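Local coordinates for protein putative glycosyl hydrolase (Bacteroides thetaiotaomicron VPI-5482, PDB 3K11) that is a putative glycosyl hydrolase of the family 88 type, probably cleaving glycosidic substrates, although its substrate and activity remain unestablished, at residues A[39-43]-A[400-404]; A[93-98]-A[408-412]. All coordinates share one frame; numbering follows the deposited sequence.

Helix 400-416 takes part in both contacts and illustrates how the chemistry of one helix can change along its length. Its first turn, in interaction 1, meets helix 29-45 running nearly the other way; its third, in interaction 2, lies alongside the end of helix 82-98 and runs in roughly the same direction. Interaction 1 is wholly buried, built from branched aliphatic side chains and tyrosine rings, with no hydrogen bond passing between its segments. Interaction 2 is only partly buried: alanines allow a much closer approach, a threonine hydrogen bond joins in, and at the exposed rim a salt bridge. The two centres lie about 13 Å apart.

Interaction 1: A[39-43]-A[400-404]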
loop_
_atom_site.group_PDB
_atom_site.type_symbol
_atom_site.label_atom_id
_atom_site.label_comp_id
_atom_site.label_asym_id
_atom_site.label_seq_id
_atom_site.Cartn_x
_atom_site.Cartn_y
_atom_site.Cartn_z
ATOM N N VAL A 39 -0.053 -15.305 -31.718
ATOM C CA VAL A 39 -1.331 -15.513 -31.040
ATOM C C VAL A 39 -2.418 -15.794 -32.086
ATOM O O VAL A 39 -3.225 -16.716 -31.932
ATOM C CB VAL A 39 -1.740 -14.288 -30.186
ATOM C CG1 VAL A 39 -3.134 -14.500 -29.646
ATOM C CG2 VAL A 39 -0.703 -14.014 -29.049
ATOM N N PHE A 40 -2.438 -15.004 -33.156
ATOM C CA PHE A 40 -3.449 -15.162 -34.189
ATOM C C PHE A 40 -3.381 -16.556 -34.820
ATOM O O PHE A 40 -4.410 -17.209 -35.023
ATOM C CB PHE A 40 -3.266 -14.088 -35.267
ATOM C CG PHE A 40 -4.233 -14.216 -36.406
ATOM C CD1 PHE A 40 -5.577 -14.048 -36.189
ATOM C CD2 PHE A 40 -3.797 -14.558 -37.685
ATOM C CE1 PHE A 40 -6.496 -14.192 -37.209
ATOM C CE2 PHE A 40 -4.704 -14.709 -38.709
ATOM C CZ PHE A 40 -6.065 -14.502 -38.474
ATOM N N ALA A 41 -2.183 -17.010 -35.147
ATOM C CA ALA A 41 -2.056 -18.334 -35.809
ATOM C C ALA A 41 -2.597 -19.409 -34.880
ATOM O O ALA A 41 -3.285 -20.337 -35.286
ATOM C CB ALA A 41 -0.602 -18.622 -36.176
ATOM N N TYR A 42 -2.294 -19.275 -33.603
ATOM C CA TYR A 42 -2.772 -20.234 -32.635
ATOM C C TYR A 42 -4.293 -20.258 -32.525
ATOM O O TYR A 42 -4.901 -21.300 -32.609
ATOM C CB TYR A 42 -2.147 -19.930 -31.270
ATOM C CG TYR A 42 -2.692 -20.814 -30.174
ATOM C CD1 TYR A 42 -2.473 -22.176 -30.180
ATOM C CD2 TYR A 42 -3.402 -20.282 -29.127
ATOM C CE1 TYR A 42 -2.993 -22.982 -29.174
ATOM C CE2 TYR A 42 -3.921 -21.079 -28.133
ATOM C CZ TYR A 42 -3.708 -22.417 -28.151
ATOM O OH TYR A 42 -4.252 -23.174 -27.119
ATOM N N ILE A 43 -4.914 -19.097 -32.355
ATOM C CA ILE A 43 -6.358 -19.080 -32.128
ATOM C C ILE A 43 -7.113 -19.483 -33.393
ATOM O O ILE A 43 -8.217 -19.989 -33.300
ATOM C CB ILE A 43 -6.877 -17.738 -31.584
ATOM C CG1 ILE A 43 -6.650 -16.588 -32.583
ATOM C CG2 ILE A 43 -6.235 -17.457 -30.203
ATOM C CD1 ILE A 43 -7.833 -15.697 -32.738
ATOM N N TYR A 400 -7.009 -13.457 -24.881
ATOM C CA TYR A 400 -6.645 -13.441 -26.306
ATOM C C TYR A 400 -6.997 -12.121 -27.006
ATOM O O TYR A 400 -6.118 -11.517 -27.659
ATOM C CB TYR A 400 -7.240 -14.709 -26.996
ATOM C CG TYR A 400 -6.504 -15.904 -26.455
ATOM C CD1 TYR A 400 -5.266 -16.256 -26.968
ATOM C CD2 TYR A 400 -6.933 -16.543 -25.306
ATOM C CE1 TYR A 400 -4.497 -17.279 -26.383
ATOM C CE2 TYR A 400 -6.170 -17.590 -24.726
ATOM C CZ TYR A 400 -4.968 -17.945 -25.282
ATOM O OH TYR A 400 -4.183 -18.929 -24.708
ATOM N N GLY A 401 -8.264 -11.709 -26.888
ATOM C CA GLY A 401 -8.767 -10.466 -27.487
ATOM C C GLY A 401 -7.928 -9.290 -27.062
ATOM O O GLY A 401 -7.430 -8.520 -27.878
ATOM N N PRO A 402 -7.792 -9.127 -25.765
ATOM C CA PRO A 402 -7.008 -8.014 -25.261
ATOM C C PRO A 402 -5.561 -7.942 -25.713
ATOM O O PRO A 402 -5.096 -6.883 -26.038
ATOM C CB PRO A 402 -7.149 -8.153 -23.767
ATOM C CG PRO A 402 -8.475 -8.789 -23.551
ATOM C CD PRO A 402 -8.561 -9.796 -24.707
ATOM N N VAL A 403 -4.864 -9.071 -25.789
ATOM C CA VAL A 403 -3.493 -9.064 -26.261
ATOM C C VAL A 403 -3.467 -8.636 -27.707
ATOM O O VAL A 403 -2.597 -7.862 -28.118
ATOM C CB VAL A 403 -2.840 -10.456 -26.030
ATOM C CG1 VAL A 403 -1.527 -10.588 -26.811
ATOM C CG2 VAL A 403 -2.633 -10.666 -24.496
ATOM N N LEU A 404 -4.373 -9.187 -28.510
ATOM C CA LEU A 404 -4.413 -8.820 -29.931
ATOM C C LEU A 404 -4.705 -7.339 -30.129
ATOM O O LEU A 404 -4.086 -6.665 -30.955
ATOM C CB LEU A 404 -5.474 -9.654 -30.680
ATOM C CG LEU A 404 -5.160 -11.162 -30.870
ATOM C CD1 LEU A 404 -6.441 -11.971 -31.263
ATOM C CD2 LEU A 404 -4.056 -11.351 -31.950
#
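Segments 39-43 and 400-404 run nearly antiparallel, at 150° between their helix directions, with Val39 facing Tyr400 and the short axes 11.0 Å apart at their closest. So wide a spacing is bridged by side chains alone, and Val39 meets three of them. Its CG1, standing anti to the backbone N (chi1 173°), comes to the edge of the Tyr400 ring, near the ring plane, 3.8 Å from CD1 of Tyr400. The same methyl touches Leu404, 4.0 Å from CD2 of Leu404, whereas the other branch, Val39 CG2, turns to Val403 and lies 4.2 Å from its CG1. Ile43, one turn further on, approaches the tyrosine too: its CG2 methyl sits 3.6 Å from CD1 of Tyr400, the two side chains passing side by side but pointing opposite ways. CD1 of Ile43 reaches CD1 of Leu404 at 4.2 Å. The rings of Tyr42 and Tyr400 make a looser contact, CD2 of Tyr42 being 4.2 Å from CE1 of Tyr400. Both phenols are buried yet satisfied outside the two segments: the Tyr400 hydroxyl bonds with Val394 O and Val371 N, the Tyr42 hydroxyl with Gln370 NE2. A leucine in place of Tyr400 would probably leave Val394 O and Val371 N without this partner and open a gap beside the Tyr42 ring. This is a buried helix-helix contact in a largely helical fold, consistent with the helical barrel of the six-hairpin clan to which family 88 belongs. Helix 82-98 packs against both segments, Trp84 touching Ile43 and Tyr400 and Leu91 touching Phe40; helix 101-128 meets helix 29-45 through Tyr106 on Ile43 and Tyr103 edge-to-face with Phe40, and helix 326-342 borders helix 400-416 through Ala330 on Val403.

Interaction 2: A[93-98]-A[408-412]; sequences AAAETT and AEMIR
Thr97 lays its CG2 methyl over one face of the Arg412 guanidinium, 3.6 Å above the plane and displaced toward the rim, while the carboxylate of Glu96 comes to the edge. There, in the conformer described here, one of two modelled for Arg412, OE2 of Glu96 forms a salt bridge with NH2 of Arg412 at 3.0 Å, the two planar groups turned 59° apart. The arginine reaches back because its chain bends at chi2 and chi3. Deeper in, CB of Ala408 packs 3.4 Å from CA of Ala94 and 3.6 Å from CB of Ala94. These small residues let helices 82-98 and 400-416, neighbouring helices of what is probably an alpha/alpha barrel, approach to 8.5 Å between their short axes at a shallow crossing of 21°. Thr97 donates a hydrogen bond from OG1 to Ala408 O at 2.7 Å, arriving above the carbonyl plane. Thr98 instead turns its hydroxyl back to its own helix, giving a 2.6 Å bond from OG1 to Ala94 O, which also accepts from Thr98 N on the opposite face. The CG2 methyl of Thr98 meets CD1 of Ile411 at 3.7 Å, beside Lys33 of helix 29-45.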
loop_
_atom_site.group_PDB
_atom_site.type_symbol
_atom_site.label_atom_id
_atom_site.label_comp_id
_atom_site.label_asym_id
_atom_site.label_seq_id
_atom_site.Cartn_x
_atom_site.Cartn_y
_atom_site.Cartn_z
ATOM N N ALA A 93 -9.838 -4.170 -35.398
ATOM C CA ALA A 93 -8.910 -3.078 -35.165
ATOM C C ALA A 93 -7.528 -3.386 -35.707
ATOM O O ALA A 93 -6.888 -2.511 -36.312
ATOM C CB ALA A 93 -8.830 -2.735 -33.655
ATOM N N ALA A 94 -7.057 -4.618 -35.497
ATOM C CA ALA A 94 -5.729 -5.006 -35.965
ATOM C C ALA A 94 -5.627 -4.910 -37.498
ATOM O O ALA A 94 -4.576 -4.503 -38.033
ATOM C CB ALA A 94 -5.354 -6.383 -35.474
ATOM N N ALA A 95 -6.704 -5.264 -38.212
ATOM C CA ALA A 95 -6.663 -5.170 -39.672
ATOM C C ALA A 95 -6.413 -3.726 -40.053
ATOM O O ALA A 95 -5.728 -3.461 -41.016
ATOM C CB ALA A 95 -7.979 -5.658 -40.325
ATOM N N GLU A 96 -6.979 -2.792 -39.296
ATOM C CA GLU A 96 -6.849 -1.380 -39.619
ATOM C C GLU A 96 -5.480 -0.818 -39.310
ATOM O O GLU A 96 -4.947 -0.055 -40.105
ATOM C CB GLU A 96 -7.895 -0.555 -38.889
ATOM C CG GLU A 96 -7.998 0.869 -39.453
ATOM C CD GLU A 96 -8.817 1.780 -38.579
ATOM O OE1 GLU A 96 -9.833 1.293 -38.012
ATOM O OE2 GLU A 96 -8.444 2.976 -38.469
ATOM N N THR A 97 -4.904 -1.152 -38.157
ATOM C CA THR A 97 -3.608 -0.555 -37.820
ATOM C C THR A 97 -2.418 -1.199 -38.527
ATOM O O THR A 97 -1.340 -0.589 -38.609
ATOM C CB THR A 97 -3.354 -0.589 -36.336
ATOM O OG1 THR A 97 -3.129 -1.947 -35.893
ATOM C CG2 THR A 97 -4.516 0.019 -35.577
ATOM N N THR A 98 -2.588 -2.428 -39.010
ATOM C CA THR A 98 -1.499 -3.176 -39.641
ATOM C C THR A 98 -1.677 -3.334 -41.124
ATOM O O THR A 98 -0.716 -3.612 -41.833
ATOM C CB THR A 98 -1.403 -4.608 -39.062
ATOM O OG1 THR A 98 -2.572 -5.357 -39.447
ATOM C CG2 THR A 98 -1.285 -4.588 -37.532
ATOM N N ALA A 408 -2.265 -4.488 -31.648
ATOM C CA ALA A 408 -2.717 -3.686 -32.786
ATOM C C ALA A 408 -2.562 -2.195 -32.533
ATOM O O ALA A 408 -2.102 -1.455 -33.403
ATOM C CB ALA A 408 -4.177 -3.991 -33.093
ATOM N N GLU A 409 -2.941 -1.766 -31.336
ATOM C CA GLU A 409 -2.912 -0.364 -30.981
ATOM C C GLU A 409 -1.497 0.119 -30.686
ATOM O O GLU A 409 -1.107 1.270 -31.025
ATOM C CB GLU A 409 -3.844 -0.104 -29.777
ATOM C CG GLU A 409 -4.318 1.316 -29.682
ATOM C CD GLU A 409 -5.236 1.748 -30.814
ATOM O OE1 GLU A 409 -5.792 0.898 -31.497
ATOM O OE2 GLU A 409 -5.360 2.953 -30.999
HETATM N N MSE A 410 -0.682 -0.752 -30.122
HETATM C CA MSE A 410 0.738 -0.427 -29.968
HETATM C C MSE A 410 1.433 -0.222 -31.306
HETATM O O MSE A 410 2.280 0.683 -31.447
HETATM C CB MSE A 410 1.484 -1.509 -29.157
HETATM C CG MSE A 410 1.203 -1.542 -27.678
HETATM SE SE MSE A 410 1.718 0.024 -26.758
HETATM C CE MSE A 410 3.498 0.215 -27.379
ATOM N N ILE A 411 1.065 -0.983 -32.323
ATOM C CA ILE A 411 1.649 -0.777 -33.656
ATOM C C ILE A 411 1.317 0.625 -34.165
ATOM O O ILE A 411 2.221 1.332 -34.653
ATOM C CB ILE A 411 1.209 -1.888 -34.655
ATOM C CG1 ILE A 411 1.896 -3.209 -34.261
ATOM C CG2 ILE A 411 1.485 -1.508 -36.181
ATOM C CD1 ILE A 411 1.228 -4.522 -34.842
ATOM N N ARG A 412 0.048 1.035 -34.032
ATOM C CA ARG A 412 -0.358 2.399 -34.404
ATOM C C ARG A 412 0.470 3.420 -33.643
ATOM O O ARG A 412 1.020 4.351 -34.227
ATOM C CB ARG A 412 -1.828 2.640 -34.076
ATOM C CG ARG A 412 -2.323 4.067 -34.345
ATOM C CD ARG A 412 -2.602 4.264 -35.787
ATOM N NE ARG A 412 -3.956 3.837 -36.150
ATOM C CZ ARG A 412 -4.344 3.509 -37.387
ATOM N NH1 ARG A 412 -3.484 3.502 -38.417
ATOM N NH2 ARG A 412 -5.604 3.150 -37.598
#